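PDB 3M0J: oxaloacetate acetyl hydrolase from Cryphonectria parasitica, which is an enzyme of the phosphoenolpyruvate phosphomutase family that has a TIM-barrel fold and holds a manganese ion at the C-terminal ends of its strands. Local coordinates for residues Phe46-Met51 with Gly88-Ala93; Asp94-Tyr99 with Leu127-Gly132; Gly119-Asp124 with Ile166-Ala171. All blocks are in the same frame, centred on the assembly; numbering follows the deposited sequence.

Contact 1: Phe46-Met51 with Gly88-Ala93; sequences FKSLYM and GPPLIA. With OAF (2,2-difluoro-3,3-dihydroxybutanedioic acid), chain B.
Two adjacent parallel strands of the TIM barrel meet here, Leu-49, Tyr-50 and Met-51 pairing with Leu-91, Ile-92 and Ala-93. The axes of the short strands pass 4.6 Å apart at 25°. Ile-92 N reaches Leu-49 O over 2.8 Å in an almost straight bond (178°), and Met-51 N binds Ile-92 O at the same distance. Pro-90 O takes two donors: Leu-49 N at 3.0 Å and Ser-48 OG at 3.3 Å, the hydroxyl standing well above the carbonyl plane.

Side chains divide between two faces. On one, Leu-91 CD1 lies 3.8 Å from Leu-49 CB and also touches Met-51, whose side chain packs on helix 71-82. On the other, the Tyr-50 ring crosses Ile-92 at about a right angle, CD1 to CG2 4.0 Å. With CG anti to the backbone N (chi1 166°), the ring carries its hydroxyl toward the ligand. Tyr-50 OH accepts from OAF O4 at 3.2 Å and is also hydrogen-bonded to His-121 NE2. One face toward the surrounding helices and the other toward the barrel interior, with the end of Tyr-50 at the ligand, is the division expected of a TIM barrel.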
loop_
_atom_site.group_PDB
_atom_site.type_symbol
_atom_site.label_atom_id
_atom_site.label_comp_id
_atom_site.label_asym_id
_atom_site.label_seq_id
_atom_site.Cartn_x
_atom_site.Cartn_y
_atom_site.Cartn_z
ATOM N N PHE A 46 -8.499 -15.016 -23.483
ATOM C CA PHE A 46 -7.084 -14.922 -23.822
ATOM C C PHE A 46 -6.292 -15.895 -22.967
ATOM O O PHE A 46 -6.624 -16.114 -21.805
ATOM C CB PHE A 46 -6.573 -13.492 -23.677
ATOM C CG PHE A 46 -7.032 -12.595 -24.779
ATOM C CD1 PHE A 46 -6.313 -12.505 -25.958
ATOM C CD2 PHE A 46 -8.203 -11.883 -24.658
ATOM C CE1 PHE A 46 -6.744 -11.681 -26.994
ATOM C CE2 PHE A 46 -8.643 -11.058 -25.690
ATOM C CZ PHE A 46 -7.907 -10.972 -26.861
ATOM N N LYS A 47 -5.253 -16.486 -23.555
ATOM C CA LYS A 47 -4.493 -17.556 -22.907
ATOM C C LYS A 47 -3.366 -17.035 -22.029
ATOM O O LYS A 47 -2.741 -17.791 -21.294
ATOM C CB LYS A 47 -3.922 -18.516 -23.956
ATOM C CG LYS A 47 -4.999 -19.267 -24.731
ATOM C CD LYS A 47 -4.396 -20.280 -25.695
ATOM C CE LYS A 47 -3.823 -21.481 -24.951
ATOM N NZ LYS A 47 -3.489 -22.603 -25.879
ATOM N N SER A 48 -3.115 -15.737 -22.113
ATOM C CA SER A 48 -2.056 -15.108 -21.341
ATOM C C SER A 48 -2.322 -13.622 -21.379
ATOM O O SER A 48 -2.908 -13.116 -22.344
ATOM C CB SER A 48 -0.682 -15.414 -21.954
ATOM O OG SER A 48 0.368 -14.943 -21.101
ATOM N N LEU A 49 -1.906 -12.935 -20.320
ATOM C CA LEU A 49 -2.105 -11.499 -20.191
ATOM C C LEU A 49 -0.761 -10.795 -20.037
ATOM O O LEU A 49 0.230 -11.401 -19.636
ATOM C CB LEU A 49 -2.957 -11.190 -18.955
ATOM C CG LEU A 49 -4.489 -11.139 -19.121
ATOM C CD1 LEU A 49 -5.041 -12.370 -19.784
ATOM C CD2 LEU A 49 -5.134 -10.930 -17.765
ATOM N N TYR A 50 -0.734 -9.514 -20.375
ATOM C CA TYR A 50 0.453 -8.719 -20.158
ATOM C C TYR A 50 0.086 -7.491 -19.326
ATOM O O TYR A 50 -0.885 -6.802 -19.641
ATOM C CB TYR A 50 1.042 -8.280 -21.497
ATOM C CG TYR A 50 2.059 -7.200 -21.335
ATOM C CD1 TYR A 50 3.255 -7.445 -20.659
ATOM C CD2 TYR A 50 1.824 -5.923 -21.828
ATOM C CE1 TYR A 50 4.203 -6.441 -20.491
ATOM C CE2 TYR A 50 2.760 -4.923 -21.662
ATOM C CZ TYR A 50 3.940 -5.187 -20.999
ATOM O OH TYR A 50 4.850 -4.185 -20.843
ATOM N N MET A 51 0.857 -7.228 -18.267
ATOM C CA MET A 51 0.664 -6.002 -17.503
ATOM C C MET A 51 1.638 -4.930 -17.946
ATOM O O MET A 51 2.850 -5.053 -17.743
ATOM C CB MET A 51 0.828 -6.227 -16.001
ATOM C CG MET A 51 0.354 -5.004 -15.191
ATOM S SD MET A 51 0.768 -5.116 -13.450
ATOM C CE MET A 51 2.450 -4.469 -13.479
ATOM N N GLY A 88 -6.494 -19.130 -13.504
ATOM C CA GLY A 88 -6.596 -18.490 -14.804
ATOM C C GLY A 88 -5.293 -18.381 -15.581
ATOM O O GLY A 88 -4.302 -19.034 -15.257
ATOM N N PRO A 89 -5.288 -17.544 -16.628
ATOM C CA PRO A 89 -4.153 -17.410 -17.544
ATOM C C PRO A 89 -2.949 -16.770 -16.875
ATOM O O PRO A 89 -3.097 -15.941 -15.970
ATOM C CB PRO A 89 -4.698 -16.469 -18.627
ATOM C CG PRO A 89 -5.740 -15.664 -17.901
ATOM C CD PRO A 89 -6.419 -16.695 -17.041
ATOM N N PRO A 90 -1.749 -17.146 -17.330
ATOM C CA PRO A 90 -0.489 -16.596 -16.817
ATOM C C PRO A 90 -0.396 -15.102 -17.083
ATOM O O PRO A 90 -0.905 -14.638 -18.110
ATOM C CB PRO A 90 0.585 -17.281 -17.669
ATOM C CG PRO A 90 -0.110 -18.208 -18.586
ATOM C CD PRO A 90 -1.571 -18.143 -18.402
ATOM N N LEU A 91 0.270 -14.368 -16.194
ATOM C CA LEU A 91 0.521 -12.951 -16.398
ATOM C C LEU A 91 2.004 -12.643 -16.639
ATOM O O LEU A 91 2.867 -13.044 -15.843
ATOM C CB LEU A 91 0.133 -12.140 -15.163
ATOM C CG LEU A 91 0.410 -10.627 -15.224
ATOM C CD1 LEU A 91 -0.485 -9.994 -16.272
ATOM C CD2 LEU A 91 0.206 -9.947 -13.861
ATOM N N ILE A 92 2.292 -11.966 -17.756
ATOM C CA ILE A 92 3.616 -11.495 -17.987
ATOM C C ILE A 92 3.548 -10.037 -17.537
ATOM O O ILE A 92 2.671 -9.295 -17.977
ATOM C CB ILE A 92 4.029 -11.558 -19.474
ATOM C CG1 ILE A 92 4.211 -13.017 -19.912
ATOM C CG2 ILE A 92 5.313 -10.785 -19.688
ATOM C CD1 ILE A 92 4.410 -13.177 -21.437
ATOM N N ALA A 93 4.446 -9.628 -16.645
ATOM C CA ALA A 93 4.424 -8.243 -16.159
ATOM C C ALA A 93 5.706 -7.479 -16.482
ATOM O O ALA A 93 6.802 -8.001 -16.346
ATOM C CB ALA A 93 4.159 -8.205 -14.623
HETATM O O2 OAF B . 3.531 -1.111 -21.752
HETATM C C1 OAF B . 4.661 -0.917 -21.429
HETATM O O1 OAF B . 4.951 -0.352 -20.194
HETATM C C2 OAF B . 5.806 -1.069 -22.435
HETATM O O4 OAF B . 5.605 -2.219 -23.231
HETATM O O3 OAF B . 7.016 -1.231 -21.746
HETATM C C3 OAF B . 5.802 0.226 -23.287
HETATM F F1 OAF B . 4.811 0.148 -24.229
HETATM F F2 OAF B . 5.590 1.344 -22.534
HETATM C C4 OAF B . 7.161 0.390 -23.951
HETATM O O5 OAF B . 8.021 1.016 -23.412
HETATM O O6 OAF B . 7.297 -0.086 -25.253
#

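Contact 2: Asp94-Tyr99 with Leu127-Gly132; sequences DMDTGY and LTKRCG. With MN (manganese (II) ion), chain C; OAF (2,2-difluoro-3,3-dihydroxybutanedioic acid), chain B.
The Lys-129 side chain crosses that of Asp-96 at about a right angle, with Lys-129 CD 3.3 Å from Asp-96 OD1. A bend at chi3 (-74°) brings its ammonium round to form a salt bridge, Lys-129 NZ to Asp-96 OD1 at 2.8 Å, using the oxygen's anti lone pair. The other oxygen also uses its anti lone pair, here for a hydrogen bond from Tyr-99 OH to Asp-96 OD2 at 2.6 Å, so both ends of the carboxylate are fixed.

This pair belongs to the second shell of the metal site. Manganese is six-coordinate, bound by Asp-94 OD2 at 2.1 Å, by O1 and O3 of OAF and by three waters. Water 2 donates to Asp-96 OD1, and water 4 accepts from Lys-129 NZ at 2.9 Å while donating to OAF O5. Gly-132 N meets that same O5 at 2.8 Å.

Farther out, Leu-127 CD2 touches Thr-97 OG1 at 3.6 Å, and water 3 joins that hydroxyl to Leu-127 O. Thr-97 lies within the type II' turn from Met-95 to Gly-98. Lys-129 is also salt-bridged to Glu-123. Residues 94-99 lie where strand 91-94 gives way to the loop before helix 102-114, with Asp-96 and Tyr-99 packed on helix 71-82, whereas 127-132 lies in the loop between strand 119-122 and helix 142-158.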
loop_
_atom_site.group_PDB
_atom_site.type_symbol
_atom_site.label_atom_id
_atom_site.label_comp_id
_atom_site.label_asym_id
_atom_site.label_seq_id
_atom_site.Cartn_x
_atom_site.Cartn_y
_atom_site.Cartn_z
ATOM N N ASP A 94 5.556 -6.240 -16.929
ATOM C CA ASP A 94 6.663 -5.304 -17.058
ATOM C C ASP A 94 7.399 -5.237 -15.721
ATOM O O ASP A 94 6.802 -5.234 -14.750
ATOM C CB ASP A 94 6.049 -3.935 -17.343
ATOM C CG ASP A 94 7.033 -2.927 -17.851
ATOM O OD1 ASP A 94 8.264 -3.138 -17.728
ATOM O OD2 ASP A 94 6.545 -1.895 -18.372
ATOM N N MET A 95 8.681 -5.257 -15.659
ATOM C CA MET A 95 9.438 -5.039 -14.458
ATOM C C MET A 95 10.476 -3.958 -14.741
ATOM O O MET A 95 11.418 -3.759 -13.976
ATOM C CB MET A 95 10.066 -6.278 -13.794
ATOM C CG MET A 95 11.134 -7.010 -14.636
ATOM S SD MET A 95 12.011 -8.292 -13.690
ATOM C CE MET A 95 13.044 -7.277 -12.657
ATOM N N ASP A 96 10.286 -3.250 -15.852
ATOM C CA ASP A 96 11.101 -2.080 -16.137
ATOM C C ASP A 96 12.574 -2.421 -16.015
ATOM O O ASP A 96 13.031 -3.377 -16.626
ATOM C CB ASP A 96 10.695 -0.912 -15.228
ATOM C CG ASP A 96 9.294 -0.406 -15.532
ATOM O OD1 ASP A 96 9.140 0.307 -16.542
ATOM O OD2 ASP A 96 8.357 -0.707 -14.760
ATOM N N THR A 97 13.304 -1.640 -15.230
ATOM C CA THR A 97 14.733 -1.827 -15.026
ATOM C C THR A 97 15.053 -2.702 -13.825
ATOM O O THR A 97 16.228 -2.959 -13.549
ATOM C CB THR A 97 15.369 -0.473 -14.711
ATOM O OG1 THR A 97 14.619 0.121 -13.642
ATOM C CG2 THR A 97 15.269 0.427 -15.923
ATOM N N GLY A 98 14.024 -3.145 -13.104
ATOM C CA GLY A 98 14.240 -3.807 -11.825
ATOM C C GLY A 98 14.217 -2.858 -10.630
ATOM O O GLY A 98 14.348 -3.301 -9.490
ATOM N N TYR A 99 14.086 -1.559 -10.905
ATOM C CA TYR A 99 13.846 -0.513 -9.889
ATOM C C TYR A 99 15.037 -0.203 -8.997
ATOM O O TYR A 99 14.877 0.336 -7.908
ATOM C CB TYR A 99 12.577 -0.818 -9.066
ATOM C CG TYR A 99 11.454 -1.207 -9.990
ATOM C CD1 TYR A 99 10.887 -0.271 -10.854
ATOM C CD2 TYR A 99 11.010 -2.519 -10.062
ATOM C CE1 TYR A 99 9.889 -0.636 -11.728
ATOM C CE2 TYR A 99 10.012 -2.886 -10.944
ATOM C CZ TYR A 99 9.461 -1.948 -11.775
ATOM O OH TYR A 99 8.479 -2.309 -12.681
ATOM N N LEU A 127 18.222 4.018 -15.102
ATOM C CA LEU A 127 17.192 3.948 -14.082
ATOM C C LEU A 127 16.121 5.020 -14.233
ATOM O O LEU A 127 14.945 4.768 -13.988
ATOM C CB LEU A 127 17.808 4.023 -12.686
ATOM C CG LEU A 127 18.535 2.765 -12.221
ATOM C CD1 LEU A 127 19.161 3.009 -10.848
ATOM C CD2 LEU A 127 17.576 1.584 -12.167
ATOM N N THR A 128 16.532 6.215 -14.622
ATOM C CA THR A 128 15.570 7.259 -14.943
ATOM C C THR A 128 15.056 7.024 -16.369
ATOM O O THR A 128 15.348 7.785 -17.287
ATOM C CB THR A 128 16.191 8.652 -14.790
ATOM O OG1 THR A 128 17.393 8.734 -15.565
ATOM C CG2 THR A 128 16.544 8.902 -13.334
ATOM N N LYS A 129 14.287 5.949 -16.524
ATOM C CA LYS A 129 13.825 5.447 -17.825
ATOM C C LYS A 129 12.612 6.192 -18.394
ATOM O O LYS A 129 12.082 7.123 -17.784
ATOM C CB LYS A 129 13.472 3.965 -17.702
ATOM C CG LYS A 129 12.295 3.719 -16.763
ATOM C CD LYS A 129 11.553 2.445 -17.102
ATOM C CE LYS A 129 10.711 2.609 -18.374
ATOM N NZ LYS A 129 10.284 1.264 -18.870
ATOM N N ARG A 130 12.161 5.748 -19.563
ATOM C CA ARG A 130 11.017 6.359 -20.231
ATOM C C ARG A 130 10.397 5.363 -21.196
ATOM O O ARG A 130 11.058 4.409 -21.618
ATOM C CB ARG A 130 11.426 7.637 -20.980
ATOM C CG ARG A 130 12.289 7.413 -22.221
ATOM C CD ARG A 130 12.828 8.744 -22.762
ATOM N NE ARG A 130 13.650 9.442 -21.770
ATOM C CZ ARG A 130 14.098 10.689 -21.900
ATOM N NH1 ARG A 130 13.810 11.398 -22.987
ATOM N NH2 ARG A 130 14.836 11.234 -20.937
ATOM N N CYS A 131 9.129 5.578 -21.543
ATOM C CA CYS A 131 8.456 4.720 -22.519
ATOM C C CYS A 131 9.368 4.505 -23.730
ATOM O O CYS A 131 9.952 5.458 -24.247
ATOM C CB CYS A 131 7.143 5.368 -22.961
ATOM S SG CYS A 131 6.296 4.481 -24.290
ATOM N N GLY A 132 9.488 3.255 -24.179
ATOM C CA GLY A 132 10.443 2.894 -25.214
ATOM C C GLY A 132 10.217 3.550 -26.566
ATOM O O GLY A 132 11.075 3.492 -27.442
HETATM MN MN MN C . 7.130 -0.395 -19.722
HETATM O O2 OAF B . 3.531 -1.111 -21.752
HETATM C C1 OAF B . 4.661 -0.917 -21.429
HETATM O O1 OAF B . 4.951 -0.352 -20.194
HETATM C C2 OAF B . 5.806 -1.069 -22.435
HETATM O O4 OAF B . 5.605 -2.219 -23.231
HETATM O O3 OAF B . 7.016 -1.231 -21.746
HETATM C C3 OAF B . 5.802 0.226 -23.287
HETATM F F1 OAF B . 4.811 0.148 -24.229
HETATM F F2 OAF B . 5.590 1.344 -22.534
HETATM C C4 OAF B . 7.161 0.390 -23.951
HETATM O O5 OAF B . 8.021 1.016 -23.412
HETATM O O6 OAF B . 7.297 -0.086 -25.253
HETATM O O HOH W 1 9.219 -1.200 -19.434
HETATM O O HOH W 2 6.927 0.885 -18.006
HETATM O O HOH W 3 13.850 2.480 -12.985
HETATM O O HOH W 4 7.975 1.453 -20.604
#

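Contact 3: Gly119-Asp124 with Ile166-Ala171; sequences GAHLED and IARTDA. With OAF (2,2-difluoro-3,3-dihydroxybutanedioic acid), chain B.
Strand 119-122 and the 166-169 part of strand 164-169 are parallel neighbours in the TIM barrel, joined by alternating bonds from Ile-166 N to Ala-120 O, Leu-122 N to Ile-166 O and Arg-168 N to Leu-122 O. Of the two beta bridges, His-121 with Ile-166 is the closer: their CA atoms are 4.4 Å apart and the His-121 CB and Ile-166 CB atoms 3.7 Å apart. The next pair is looser. Leu-122 CA and Ala-167 CA stand 5.4 Å apart, and their side chains turn instead to helices, Leu-122 to 142-158 and Ala-167 to both 142-158 and 177-189. Even this side is covered by protein; every touching residue is buried, so the contrast is one of spacing and not of solvent.

Beyond the paired residues, polar side chains take over. The carboxylate of Asp-124 receives two donors, both from the syn side, the threonine hydroxyl clearly tilted from the carboxylate plane: Asp-170 N meets Asp-124 OD1 at 2.8 Å in a nearly linear bond (178°), and Thr-169 OG1 gives its proton to Asp-124 OD2 at 2.7 Å. Arg-183 forms a further salt bridge to Asp-124 OD2.

Arg-168 is gripped side-on by Asp-170, with NE to OD2 at 2.8 Å and NH2 to OD1. Glu-123 lies alongside Arg-168, its OE1 over the centre of one guanidinium face and 3.4 Å from Arg-168 NE; no N-H points at it, so charge alone acts there, while Glu-123 OE2 is salt-bridged to Lys-129. This network probably fixes the rotation of the guanidinium. With CG anti to the backbone N (chi1 167°) and the chain extended as far as NE, Arg-168 reaches OAF, where NH2 bonds OAF O5 and NH1 donates to OAF O3 at 2.7 Å.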
loop_
_atom_site.group_PDB
_atom_site.type_symbol
_atom_site.label_atom_id
_atom_site.label_comp_id
_atom_site.label_asym_id
_atom_site.label_seq_id
_atom_site.Cartn_x
_atom_site.Cartn_y
_atom_site.Cartn_z
ATOM N N GLY A 119 5.947 -14.350 -15.652
ATOM C CA GLY A 119 7.182 -13.885 -16.252
ATOM C C GLY A 119 7.212 -12.372 -16.259
ATOM O O GLY A 119 6.230 -11.722 -15.883
ATOM N N ALA A 120 8.337 -11.811 -16.706
ATOM C CA ALA A 120 8.499 -10.363 -16.704
ATOM C C ALA A 120 9.601 -9.953 -17.658
ATOM O O ALA A 120 10.542 -10.721 -17.885
ATOM C CB ALA A 120 8.807 -9.856 -15.292
ATOM N N HIS A 121 9.474 -8.755 -18.217
ATOM C CA HIS A 121 10.534 -8.205 -19.062
ATOM C C HIS A 121 11.373 -7.160 -18.336
ATOM O O HIS A 121 10.843 -6.283 -17.636
ATOM C CB HIS A 121 10.027 -7.727 -20.431
ATOM C CG HIS A 121 9.047 -6.590 -20.397
ATOM N ND1 HIS A 121 9.417 -5.290 -20.145
ATOM C CD2 HIS A 121 7.718 -6.563 -20.679
ATOM C CE1 HIS A 121 8.351 -4.503 -20.264
ATOM N NE2 HIS A 121 7.317 -5.250 -20.576
ATOM N N LEU A 122 12.692 -7.303 -18.479
ATOM C CA LEU A 122 13.674 -6.510 -17.751
ATOM C C LEU A 122 14.582 -5.859 -18.791
ATOM O O LEU A 122 15.142 -6.556 -19.633
ATOM C CB LEU A 122 14.476 -7.440 -16.826
ATOM C CG LEU A 122 15.761 -6.945 -16.169
ATOM C CD1 LEU A 122 15.484 -5.696 -15.362
ATOM C CD2 LEU A 122 16.327 -8.050 -15.290
ATOM N N GLU A 123 14.707 -4.530 -18.733
ATOM C CA GLU A 123 15.348 -3.756 -19.791
ATOM C C GLU A 123 16.688 -3.148 -19.386
ATOM O O GLU A 123 17.110 -3.222 -18.222
ATOM C CB GLU A 123 14.404 -2.662 -20.302
ATOM C CG GLU A 123 14.090 -1.605 -19.259
ATOM C CD GLU A 123 12.759 -0.896 -19.517
ATOM O OE1 GLU A 123 11.771 -1.588 -19.845
ATOM O OE2 GLU A 123 12.709 0.349 -19.382
ATOM N N ASP A 124 17.367 -2.592 -20.383
ATOM C CA ASP A 124 18.682 -2.008 -20.206
ATOM C C ASP A 124 18.665 -0.476 -20.174
ATOM O O ASP A 124 19.706 0.155 -20.317
ATOM C CB ASP A 124 19.634 -2.505 -21.297
ATOM C CG ASP A 124 19.132 -2.206 -22.687
ATOM O OD1 ASP A 124 17.977 -1.739 -22.828
ATOM O OD2 ASP A 124 19.896 -2.436 -23.649
ATOM N N ILE A 166 12.210 -12.322 -19.510
ATOM C CA ILE A 166 12.345 -11.770 -20.849
ATOM C C ILE A 166 13.355 -10.635 -20.795
ATOM O O ILE A 166 13.167 -9.665 -20.051
ATOM C CB ILE A 166 10.980 -11.227 -21.365
ATOM C CG1 ILE A 166 9.955 -12.365 -21.450
ATOM C CG2 ILE A 166 11.144 -10.559 -22.726
ATOM C CD1 ILE A 166 8.537 -11.971 -20.984
ATOM N N ALA A 167 14.433 -10.773 -21.563
ATOM C CA ALA A 167 15.454 -9.745 -21.647
ATOM C C ALA A 167 15.075 -8.749 -22.723
ATOM O O ALA A 167 15.045 -9.080 -23.905
ATOM C CB ALA A 167 16.821 -10.371 -21.962
ATOM N N ARG A 168 14.783 -7.527 -22.302
ATOM C CA ARG A 168 14.413 -6.474 -23.226
ATOM C C ARG A 168 15.599 -5.552 -23.443
ATOM O O ARG A 168 16.278 -5.177 -22.490
ATOM C CB ARG A 168 13.240 -5.683 -22.653
ATOM C CG ARG A 168 12.985 -4.368 -23.387
ATOM C CD ARG A 168 11.684 -3.707 -22.892
ATOM N NE ARG A 168 11.676 -2.274 -23.201
ATOM C CZ ARG A 168 10.597 -1.500 -23.094
ATOM N NH1 ARG A 168 9.417 -2.023 -22.735
ATOM N NH2 ARG A 168 10.694 -0.198 -23.348
ATOM N N THR A 169 15.841 -5.182 -24.697
ATOM C CA THR A 169 16.817 -4.135 -24.984
ATOM C C THR A 169 16.183 -2.951 -25.687
ATOM O O THR A 169 15.474 -3.097 -26.686
ATOM C CB THR A 169 18.051 -4.626 -25.788
ATOM O OG1 THR A 169 18.941 -3.519 -25.980
ATOM C CG2 THR A 169 17.630 -5.165 -27.150
ATOM N N ASP A 170 16.449 -1.777 -25.125
ATOM C CA ASP A 170 16.013 -0.499 -25.662
ATOM C C ASP A 170 17.129 0.183 -26.442
ATOM O O ASP A 170 17.069 1.385 -26.690
ATOM C CB ASP A 170 15.583 0.374 -24.495
ATOM C CG ASP A 170 14.194 0.028 -24.024
ATOM O OD1 ASP A 170 13.244 0.473 -24.685
ATOM O OD2 ASP A 170 14.046 -0.716 -23.039
ATOM N N ALA A 171 18.145 -0.589 -26.823
ATOM C CA ALA A 171 19.367 -0.022 -27.394
ATOM C C ALA A 171 19.254 0.398 -28.854
ATOM O O ALA A 171 20.126 1.101 -29.364
ATOM C CB ALA A 171 20.524 -0.998 -27.224
HETATM O O2 OAF B . 3.531 -1.111 -21.752
HETATM C C1 OAF B . 4.661 -0.917 -21.429
HETATM O O1 OAF B . 4.951 -0.352 -20.194
HETATM C C2 OAF B . 5.806 -1.069 -22.435
HETATM O O4 OAF B . 5.605 -2.219 -23.231
HETATM O O3 OAF B . 7.016 -1.231 -21.746
HETATM C C3 OAF B . 5.802 0.226 -23.287
HETATM F F1 OAF B . 4.811 0.148 -24.229
HETATM F F2 OAF B . 5.590 1.344 -22.534
HETATM C C4 OAF B . 7.161 0.390 -23.951
HETATM O O5 OAF B . 8.021 1.016 -23.412
HETATM O O6 OAF B . 7.297 -0.086 -25.253
#

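Overall arrangement
Contacts 1 and 3 are both strand pairings within one parallel sheet, and strands 91-94 and 119-122 stand side by side, so Ala-93 N bonds Gly-119 O between them. Their centres lie about 17 Å apart. Contact 2 joins loops that follow strands 91-94 and 119-122, about 9 Å from contact 3 centre to centre; Asp-96 O accepts from Glu-123 N. All three are largely buried, though contact 1 includes an exposed lysine and contact 2 some partly exposed residues. Chemistry changes accordingly: mostly apolar packing beside backbone bonds in contact 1, one salt bridge and metal-bound water in contact 2, and backbone pairing with a carboxylate-guanidinium network in contact 3. OAF touches all three.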